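Local coordinates for imidazolonepropionase (Unidentified, PDB 2Q09), which catalyses the hydrolytic opening of the imidazolone ring of 4-imidazolone-5-propanoate to N-formimidoyl-L-glutamate, the third step of histidine degradation, in a metal-dependent amidohydrolase active site, at residues A[16-21]-A[366-371]; A[287-292]-A[329-334]; A[297-302]-A[337-342]. All coordinates share one frame; numbering follows the deposited sequence.

Contact 2 and contact 3 are buried packing on the TIM-barrel side of the chain. Both use helix 328-339, and they touch each other, with Phe-291 and Pro-288 of one meeting Phe-339 of the other. Neither has a hydrogen bond across it; proline, aromatic, aliphatic and selenomethionine groups carry them. Contact 2 lies closer to the iron and inhibitor than contact 3. Contact 1 is of another kind. It joins two loops far apart in sequence, lies away from the annotated sites, and is only partly buried. Its chemistry is polar, with backbone bonds, a glutamine amide and charged side chains near solvent. The centres of contact 1 and contact 2 are about 26 Å apart.

Contact 1: residues A[16-21]-A[366-371]; sequences TLRSDL and QLRVGM
A junction between an N-terminal loop and a loop of the C-terminal part begins where Thr-16 meets Leu-367. The backbone N of Leu-367 donates to Thr-16 O at 3.0 Å. Beside this bond, Leu-367 CB lies 3.7 Å from Thr-16 CA. The same Leu-367 side chain also packs on Val-64 and Pro-66 of strand 63-73.

The amide of Gln-366 is the polar centre. With CG beside its own backbone N (chi1 -55°) and an extended chain beyond, OE1 reaches the turn at Ser-19. It accepts from Ser-19 N at 2.9 Å and from Arg-368 NE at 2.8 Å. These donors come from opposite faces of the amide plane, so OE1 is gripped from both. A water bridges Gln-366 NE2, at the other end of the amide, to Ser-19 OG.

Segment 16-21 follows strand 12-14, and segment 366-371 leads to strand 375-378. Both loops lie beside the amidohydrolase barrel, where these two strands each pair with strand 63-73. This is consistent with the small beta domain that amidohydrolases build from N- and C-terminal parts. Two beta turns shape the loops: type I from Arg-18 to Leu-21, type II from Arg-368 to Met-371. Thr-16 OG1 closes an ST turn with Arg-18 N and also bonds to Gly-25 O.

The two arginines cross nearly at right angles. Arg-18 NE sits over the face of the Arg-368 guanidinium, 3.9 Å from Arg-368 NE, with the planes 79° apart. Asp-20 probably offsets part of this like charge. Its OD2 lies 2.9 Å from Arg-18 NH2, and its OD1 is 3.6 Å from Arg-368 NH2. Both oxygens stand well out of the guanidinium planes, making these contacts of charge rather than aimed bonds.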
loop_
_atom_site.group_PDB
_atom_site.type_symbol
_atom_site.label_atom_id
_atom_site.label_comp_id
_atom_site.label_asym_id
_atom_site.label_seq_id
_atom_site.Cartn_x
_atom_site.Cartn_y
_atom_site.Cartn_z
ATOM N N THR A 16 10.046 17.403 -6.042
ATOM C CA THR A 16 8.788 17.182 -6.737
ATOM C C THR A 16 8.468 15.756 -7.106
ATOM O O THR A 16 7.292 15.405 -7.223
ATOM C CB THR A 16 8.709 18.027 -8.031
ATOM O OG1 THR A 16 9.689 17.561 -8.967
ATOM C CG2 THR A 16 8.982 19.504 -7.714
ATOM N N LEU A 17 9.499 14.936 -7.289
ATOM C CA LEU A 17 9.281 13.553 -7.699
ATOM C C LEU A 17 8.464 13.546 -8.998
ATOM O O LEU A 17 7.693 12.616 -9.263
ATOM C CB LEU A 17 8.547 12.756 -6.601
ATOM C CG LEU A 17 9.361 11.976 -5.552
ATOM C CD1 LEU A 17 10.176 10.887 -6.256
ATOM C CD2 LEU A 17 10.304 12.930 -4.786
ATOM N N ARG A 18 8.643 14.587 -9.810
ATOM C CA ARG A 18 7.935 14.680 -11.087
ATOM C C ARG A 18 8.389 13.560 -12.024
ATOM O O ARG A 18 9.578 13.258 -12.116
ATOM C CB ARG A 18 8.189 16.033 -11.760
ATOM C CG ARG A 18 7.498 17.216 -11.111
ATOM C CD ARG A 18 7.724 18.483 -11.934
ATOM N NE ARG A 18 7.152 18.355 -13.270
ATOM C CZ ARG A 18 7.359 19.211 -14.262
ATOM N NH1 ARG A 18 8.130 20.267 -14.083
ATOM N NH2 ARG A 18 6.789 19.007 -15.438
ATOM N N SER A 19 7.439 12.955 -12.725
ATOM C CA SER A 19 7.739 11.863 -13.648
ATOM C C SER A 19 8.665 12.261 -14.798
ATOM O O SER A 19 9.349 11.419 -15.370
ATOM C CB SER A 19 6.441 11.303 -14.233
ATOM O OG SER A 19 5.720 12.319 -14.908
ATOM N N ASP A 20 8.698 13.545 -15.128
ATOM C CA ASP A 20 9.530 14.007 -16.230
ATOM C C ASP A 20 10.847 14.615 -15.770
ATOM O O ASP A 20 11.611 15.131 -16.590
ATOM C CB ASP A 20 8.754 15.022 -17.067
ATOM C CG ASP A 20 8.551 16.336 -16.345
ATOM O OD1 ASP A 20 8.408 16.329 -15.104
ATOM O OD2 ASP A 20 8.527 17.380 -17.022
ATOM N N LEU A 21 11.111 14.560 -14.467
ATOM C CA LEU A 21 12.353 15.099 -13.925
ATOM C C LEU A 21 13.230 13.991 -13.359
ATOM O O LEU A 21 12.729 13.043 -12.750
ATOM C CB LEU A 21 12.065 16.142 -12.840
ATOM C CG LEU A 21 11.398 17.436 -13.318
ATOM C CD1 LEU A 21 11.300 18.420 -12.169
ATOM C CD2 LEU A 21 12.216 18.040 -14.457
ATOM N N GLN A 366 3.081 13.452 -6.774
ATOM C CA GLN A 366 4.014 14.426 -7.341
ATOM C C GLN A 366 3.640 15.844 -6.931
ATOM O O GLN A 366 2.470 16.144 -6.707
ATOM C CB GLN A 366 4.003 14.349 -8.865
ATOM C CG GLN A 366 4.279 12.973 -9.440
ATOM C CD GLN A 366 4.175 12.961 -10.949
ATOM O OE1 GLN A 366 4.879 13.707 -11.637
ATOM N NE2 GLN A 366 3.294 12.119 -11.476
ATOM N N LEU A 367 4.639 16.715 -6.831
ATOM C CA LEU A 367 4.380 18.103 -6.481
ATOM C C LEU A 367 4.218 18.857 -7.798
ATOM O O LEU A 367 5.150 19.492 -8.298
ATOM C CB LEU A 367 5.534 18.699 -5.657
ATOM C CG LEU A 367 5.853 18.051 -4.301
ATOM C CD1 LEU A 367 6.852 18.933 -3.560
ATOM C CD2 LEU A 367 4.593 17.890 -3.464
ATOM N N ARG A 368 3.027 18.740 -8.375
ATOM C CA ARG A 368 2.695 19.408 -9.626
ATOM C C ARG A 368 1.427 20.223 -9.458
ATOM O O ARG A 368 0.520 19.839 -8.725
ATOM C CB ARG A 368 2.404 18.404 -10.730
ATOM C CG ARG A 368 3.520 17.512 -11.171
ATOM C CD ARG A 368 3.073 16.875 -12.467
ATOM N NE ARG A 368 4.041 15.942 -13.017
ATOM C CZ ARG A 368 4.278 15.811 -14.315
ATOM N NH1 ARG A 368 3.618 16.567 -15.184
ATOM N NH2 ARG A 368 5.163 14.929 -14.746
ATOM N N VAL A 369 1.350 21.333 -10.180
ATOM C CA VAL A 369 0.159 22.164 -10.135
ATOM C C VAL A 369 -1.012 21.344 -10.650
ATOM O O VAL A 369 -0.893 20.637 -11.641
ATOM C CB VAL A 369 0.340 23.427 -11.004
ATOM C CG1 VAL A 369 -1.017 23.985 -11.423
ATOM C CG2 VAL A 369 1.115 24.466 -10.221
ATOM N N GLY A 370 -2.139 21.423 -9.958
ATOM C CA GLY A 370 -3.309 20.673 -10.376
ATOM C C GLY A 370 -3.559 19.391 -9.594
ATOM O O GLY A 370 -4.683 18.888 -9.564
HETATM N N MSE A 371 -2.522 18.847 -8.961
HETATM C CA MSE A 371 -2.689 17.622 -8.180
HETATM C C MSE A 371 -3.062 17.947 -6.737
HETATM O O MSE A 371 -2.897 19.082 -6.293
HETATM C CB MSE A 371 -1.412 16.781 -8.233
HETATM C CG MSE A 371 -1.140 16.232 -9.623
HETATM SE SE MSE A 371 0.319 14.955 -9.656
HETATM C CE MSE A 371 -0.673 13.360 -9.307
HETATM O O HOH W 1 2.923 11.743 -14.388
#

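Contact 2: residues A[287-292]-A[329-334]; sequences LPTAFY and RMAMNM
Met-334, a selenomethionine, lays its terminal methyl over the ring of Tyr-292. Its CE is 4.0 Å from the centroid of the Tyr-292 ring and 13° off the normal, a CH-pi contact displaced toward the CG side of the ring. The selenium stands obliquely to the same ring, a Met-aromatic contact, here through selenium, and Met-334 SE touches Tyr-292 CB at 3.8 Å. Met-334 CG lies beside its backbone N (chi1 -70°), and the chain is extended beyond. This carries the tip along helix 288-293, past Thr-289, to the tyrosine one turn on.

At the root of the side chain, Met-334 CB meets Pro-288 CB at 3.8 Å. The proline also puts its CG 3.3 Å from Ala-331 O, against the backbone of helix 328-339. Thr-289 OG1 lies 4.0 Å from Ala-331 CB. The short helix segments cross at 72°, their axes 9.3 Å apart.

Helix 288-293 starts right after barrel strand 283-286, with Leu-287 at its N-cap position. Ala-290, on the face turned from Met-334, looks to the active site: it packs on Asp-317, an iron ligand, and on His-265 of the inhibitor pocket. Thr-289, within the contact, is also near this site, its side chain about 6 Å from that of Asp-317. Helix 328-339 is tied beyond the contact through Arg-329, whose guanidinium bonds Leu-386 O and Gln-394 OE1.

No hydrogen bond crosses between the segments. Pro-288 has no backbone N-H to satisfy, as suits the first turn of a helix. The hold therefore rests on dispersion and fit, with the polarisable selenium, where the unlabelled protein has sulfur, lying between Thr-289 and Tyr-292.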
loop_
_atom_site.group_PDB
_atom_site.type_symbol
_atom_site.label_atom_id
_atom_site.label_comp_id
_atom_site.label_asym_id
_atom_site.label_seq_id
_atom_site.Cartn_x
_atom_site.Cartn_y
_atom_site.Cartn_z
ATOM N N LEU A 287 7.526 -6.183 -1.729
ATOM C CA LEU A 287 7.188 -6.284 -0.311
ATOM C C LEU A 287 8.378 -6.925 0.390
ATOM O O LEU A 287 8.356 -8.111 0.727
ATOM C CB LEU A 287 5.927 -7.141 -0.160
ATOM C CG LEU A 287 4.739 -6.579 -0.961
ATOM C CD1 LEU A 287 3.590 -7.577 -0.941
ATOM C CD2 LEU A 287 4.284 -5.249 -0.367
ATOM N N PRO A 288 9.445 -6.136 0.601
ATOM C CA PRO A 288 10.690 -6.571 1.245
ATOM C C PRO A 288 10.567 -7.083 2.677
ATOM O O PRO A 288 11.312 -7.970 3.088
ATOM C CB PRO A 288 11.577 -5.330 1.149
ATOM C CG PRO A 288 10.581 -4.213 1.290
ATOM C CD PRO A 288 9.455 -4.677 0.378
ATOM N N THR A 289 9.634 -6.526 3.436
ATOM C CA THR A 289 9.456 -6.931 4.827
ATOM C C THR A 289 8.988 -8.375 4.973
ATOM O O THR A 289 9.443 -9.090 5.868
ATOM C CB THR A 289 8.477 -5.990 5.552
ATOM O OG1 THR A 289 8.980 -4.649 5.472
ATOM C CG2 THR A 289 8.350 -6.376 7.018
ATOM N N ALA A 290 8.086 -8.805 4.093
ATOM C CA ALA A 290 7.591 -10.179 4.129
ATOM C C ALA A 290 8.731 -11.115 3.717
ATOM O O ALA A 290 8.853 -12.238 4.216
ATOM C CB ALA A 290 6.399 -10.342 3.170
ATOM N N PHE A 291 9.553 -10.645 2.789
ATOM C CA PHE A 291 10.693 -11.411 2.296
ATOM C C PHE A 291 11.658 -11.634 3.471
ATOM O O PHE A 291 12.188 -12.739 3.674
ATOM C CB PHE A 291 11.385 -10.615 1.189
ATOM C CG PHE A 291 12.635 -11.256 0.663
ATOM C CD1 PHE A 291 12.568 -12.237 -0.318
ATOM C CD2 PHE A 291 13.878 -10.891 1.165
ATOM C CE1 PHE A 291 13.718 -12.851 -0.792
ATOM C CE2 PHE A 291 15.047 -11.500 0.694
ATOM C CZ PHE A 291 14.962 -12.484 -0.287
ATOM N N TYR A 292 11.892 -10.568 4.230
ATOM C CA TYR A 292 12.764 -10.606 5.405
ATOM C C TYR A 292 12.252 -11.577 6.484
ATOM O O TYR A 292 12.940 -12.521 6.893
ATOM C CB TYR A 292 12.866 -9.196 6.012
ATOM C CG TYR A 292 13.108 -9.170 7.507
ATOM C CD1 TYR A 292 14.388 -9.374 8.036
ATOM C CD2 TYR A 292 12.048 -8.973 8.394
ATOM C CE1 TYR A 292 14.604 -9.382 9.421
ATOM C CE2 TYR A 292 12.246 -8.986 9.776
ATOM C CZ TYR A 292 13.519 -9.190 10.283
ATOM O OH TYR A 292 13.709 -9.218 11.645
ATOM N N ARG A 329 8.824 3.331 6.060
ATOM C CA ARG A 329 10.224 3.679 5.869
ATOM C C ARG A 329 11.175 2.509 6.092
ATOM O O ARG A 329 12.204 2.417 5.427
ATOM C CB ARG A 329 10.595 4.878 6.744
ATOM C CG ARG A 329 9.902 6.154 6.244
ATOM C CD ARG A 329 10.229 7.381 7.073
ATOM N NE ARG A 329 11.636 7.751 6.974
ATOM C CZ ARG A 329 12.160 8.814 7.578
ATOM N NH1 ARG A 329 11.382 9.601 8.312
ATOM N NH2 ARG A 329 13.452 9.085 7.472
HETATM N N MSE A 330 10.830 1.603 7.004
HETATM C CA MSE A 330 11.679 0.438 7.247
HETATM C C MSE A 330 11.626 -0.391 5.960
HETATM O O MSE A 330 12.619 -0.990 5.536
HETATM C CB MSE A 330 11.143 -0.392 8.416
HETATM C CG MSE A 330 12.002 -1.592 8.783
HETATM SE SE MSE A 330 13.731 -1.065 9.548
HETATM C CE MSE A 330 14.891 -1.641 8.122
ATOM N N ALA A 331 10.457 -0.411 5.330
ATOM C CA ALA A 331 10.289 -1.160 4.089
ATOM C C ALA A 331 11.169 -0.563 2.994
ATOM O O ALA A 331 11.732 -1.282 2.164
ATOM C CB ALA A 331 8.823 -1.139 3.650
HETATM N N MSE A 332 11.268 0.761 2.984
HETATM C CA MSE A 332 12.095 1.448 1.994
HETATM C C MSE A 332 13.561 1.068 2.220
HETATM O O MSE A 332 14.307 0.797 1.271
HETATM C CB MSE A 332 11.917 2.962 2.131
HETATM C CG MSE A 332 10.498 3.435 1.795
HETATM SE SE MSE A 332 10.162 5.261 2.299
HETATM C CE MSE A 332 11.158 6.124 0.824
ATOM N N ASN A 333 13.970 1.065 3.485
ATOM C CA ASN A 333 15.339 0.708 3.844
ATOM C C ASN A 333 15.620 -0.733 3.409
ATOM O O ASN A 333 16.686 -1.039 2.875
ATOM C CB ASN A 333 15.528 0.863 5.354
ATOM C CG ASN A 333 16.951 0.611 5.802
ATOM O OD1 ASN A 333 17.416 -0.532 5.838
ATOM N ND2 ASN A 333 17.659 1.687 6.142
HETATM N N MSE A 334 14.650 -1.615 3.625
HETATM C CA MSE A 334 14.827 -3.008 3.239
HETATM C C MSE A 334 14.816 -3.210 1.729
HETATM O O MSE A 334 15.529 -4.071 1.224
HETATM C CB MSE A 334 13.772 -3.893 3.905
HETATM C CG MSE A 334 13.985 -4.035 5.397
HETATM SE SE MSE A 334 12.822 -5.358 6.216
HETATM C CE MSE A 334 13.561 -5.312 8.020
#

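Contact 3: residues A[297-302]-A[337-342]; sequences TKLPPV and TLFGLT
Pro-300 covers one face of the Phe-339 ring, with CD 3.8 Å from the centroid of the Phe-339 ring in a CH-pi contact, 27° off the normal. It is offset toward the rim, where Pro-300 CD comes 3.4 Å from Phe-339 CE1. Pro-288, on helix 288-293, approaches from the other side, at the rim by CE2. At the edge, near the ring plane, Leu-299 CD2 meets Phe-339 CD1 at 3.8 Å. The rings of Phe-339 and Phe-291 also meet edge-to-face.

Phe-339 CG stands beside its backbone N (chi1 -65°), and this turns the ring toward Pro-300. Leu-299 reaches further with the same methyl, putting CD2 3.3 Å from Leu-338 O. Val-302 works at the other end of the contact. Its CG2 packs 4.0 Å from Phe-339 CB, while its CG1 lies 3.9 Å from Leu-341 CD1. Between these two partners, Gly-340 takes positive phi and leads the chain out of the helix.

An alanine in place of Phe-339 would probably open a gap between Pro-300 and Pro-288 and leave Phe-291 without its ring partner.

Residues 299-302 and 338-341 run in nearly the same direction, 4° apart. The first lead into helix 302-307; the second link the end of helix 328-339 to helix 343-349. On the barrel side, Pro-300, Phe-339 and Leu-341 all rest on Leu-286 of strand 283-286, and Val-302 and Leu-341 reach strand 312-314.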
loop_
_atom_site.group_PDB
_atom_site.type_symbol
_atom_site.label_atom_id
_atom_site.label_comp_id
_atom_site.label_asym_id
_atom_site.label_seq_id
_atom_site.Cartn_x
_atom_site.Cartn_y
_atom_site.Cartn_z
ATOM N N THR A 297 14.733 -16.747 0.270
ATOM C CA THR A 297 16.027 -16.610 -0.379
ATOM C C THR A 297 15.886 -16.297 -1.863
ATOM O O THR A 297 16.852 -15.913 -2.511
ATOM C CB THR A 297 16.888 -17.878 -0.191
ATOM O OG1 THR A 297 16.135 -19.031 -0.586
ATOM C CG2 THR A 297 17.301 -18.027 1.276
ATOM N N LYS A 298 14.677 -16.454 -2.391
ATOM C CA LYS A 298 14.417 -16.164 -3.800
ATOM C C LYS A 298 14.025 -14.697 -3.935
ATOM O O LYS A 298 12.954 -14.283 -3.497
ATOM C CB LYS A 298 13.291 -17.054 -4.326
ATOM C CG LYS A 298 13.058 -16.966 -5.831
ATOM C CD LYS A 298 14.317 -17.300 -6.612
ATOM C CE LYS A 298 13.982 -17.677 -8.038
ATOM N NZ LYS A 298 12.913 -16.805 -8.590
ATOM N N LEU A 299 14.912 -13.914 -4.537
ATOM C CA LEU A 299 14.685 -12.481 -4.719
ATOM C C LEU A 299 13.823 -12.157 -5.932
ATOM O O LEU A 299 13.882 -12.844 -6.945
ATOM C CB LEU A 299 16.026 -11.774 -4.879
ATOM C CG LEU A 299 16.997 -11.858 -3.701
ATOM C CD1 LEU A 299 18.416 -12.028 -4.214
ATOM C CD2 LEU A 299 16.874 -10.620 -2.844
ATOM N N PRO A 300 12.986 -11.117 -5.827
ATOM C CA PRO A 300 12.122 -10.716 -6.942
ATOM C C PRO A 300 13.068 -10.288 -8.068
ATOM O O PRO A 300 14.175 -9.825 -7.811
ATOM C CB PRO A 300 11.342 -9.529 -6.379
ATOM C CG PRO A 300 11.314 -9.783 -4.914
ATOM C CD PRO A 300 12.738 -10.276 -4.649
ATOM N N PRO A 301 12.664 -10.467 -9.332
ATOM C CA PRO A 301 13.512 -10.091 -10.469
ATOM C C PRO A 301 13.650 -8.581 -10.691
ATOM O O PRO A 301 13.260 -8.048 -11.739
ATOM C CB PRO A 301 12.828 -10.792 -11.644
ATOM C CG PRO A 301 11.379 -10.639 -11.285
ATOM C CD PRO A 301 11.368 -10.985 -9.804
ATOM N N VAL A 302 14.231 -7.906 -9.706
ATOM C CA VAL A 302 14.421 -6.450 -9.755
ATOM C C VAL A 302 15.205 -5.984 -10.987
ATOM O O VAL A 302 14.785 -5.068 -11.700
ATOM C CB VAL A 302 15.151 -5.940 -8.485
ATOM C CG1 VAL A 302 15.534 -4.482 -8.637
ATOM C CG2 VAL A 302 14.248 -6.117 -7.274
ATOM N N THR A 337 18.403 -2.281 0.905
ATOM C CA THR A 337 19.356 -3.249 1.436
ATOM C C THR A 337 19.174 -4.685 0.939
ATOM O O THR A 337 20.157 -5.340 0.590
ATOM C CB THR A 337 19.317 -3.263 2.981
ATOM O OG1 THR A 337 19.634 -1.956 3.479
ATOM C CG2 THR A 337 20.330 -4.273 3.535
ATOM N N LEU A 338 17.936 -5.162 0.891
ATOM C CA LEU A 338 17.672 -6.533 0.478
ATOM C C LEU A 338 17.434 -6.728 -1.013
ATOM O O LEU A 338 17.842 -7.747 -1.572
ATOM C CB LEU A 338 16.466 -7.089 1.248
ATOM C CG LEU A 338 16.565 -7.124 2.773
ATOM C CD1 LEU A 338 15.277 -7.733 3.346
ATOM C CD2 LEU A 338 17.773 -7.964 3.186
ATOM N N PHE A 339 16.763 -5.777 -1.655
ATOM C CA PHE A 339 16.468 -5.917 -3.079
ATOM C C PHE A 339 17.376 -5.079 -3.966
ATOM O O PHE A 339 17.270 -5.134 -5.190
ATOM C CB PHE A 339 15.002 -5.573 -3.359
ATOM C CG PHE A 339 14.017 -6.526 -2.727
ATOM C CD1 PHE A 339 14.424 -7.784 -2.287
ATOM C CD2 PHE A 339 12.678 -6.183 -2.605
ATOM C CE1 PHE A 339 13.512 -8.692 -1.748
ATOM C CE2 PHE A 339 11.748 -7.074 -2.072
ATOM C CZ PHE A 339 12.164 -8.336 -1.636
ATOM N N GLY A 340 18.255 -4.301 -3.346
ATOM C CA GLY A 340 19.186 -3.489 -4.114
ATOM C C GLY A 340 18.679 -2.201 -4.744
ATOM O O GLY A 340 19.364 -1.623 -5.589
ATOM N N LEU A 341 17.487 -1.747 -4.366
ATOM C CA LEU A 341 16.972 -0.508 -4.928
ATOM C C LEU A 341 17.804 0.669 -4.433
ATOM O O LEU A 341 18.483 0.583 -3.412
ATOM C CB LEU A 341 15.509 -0.284 -4.518
ATOM C CG LEU A 341 14.390 -0.799 -5.428
ATOM C CD1 LEU A 341 14.457 -2.311 -5.544
ATOM C CD2 LEU A 341 13.035 -0.365 -4.842
ATOM N N THR A 342 17.757 1.772 -5.170
ATOM C CA THR A 342 18.469 2.978 -4.767
ATOM C C THR A 342 17.491 3.777 -3.915
ATOM O O THR A 342 16.281 3.553 -3.980
ATOM C CB THR A 342 18.858 3.839 -5.982
ATOM O OG1 THR A 342 17.676 4.224 -6.691
ATOM C CG2 THR A 342 19.759 3.057 -6.928
#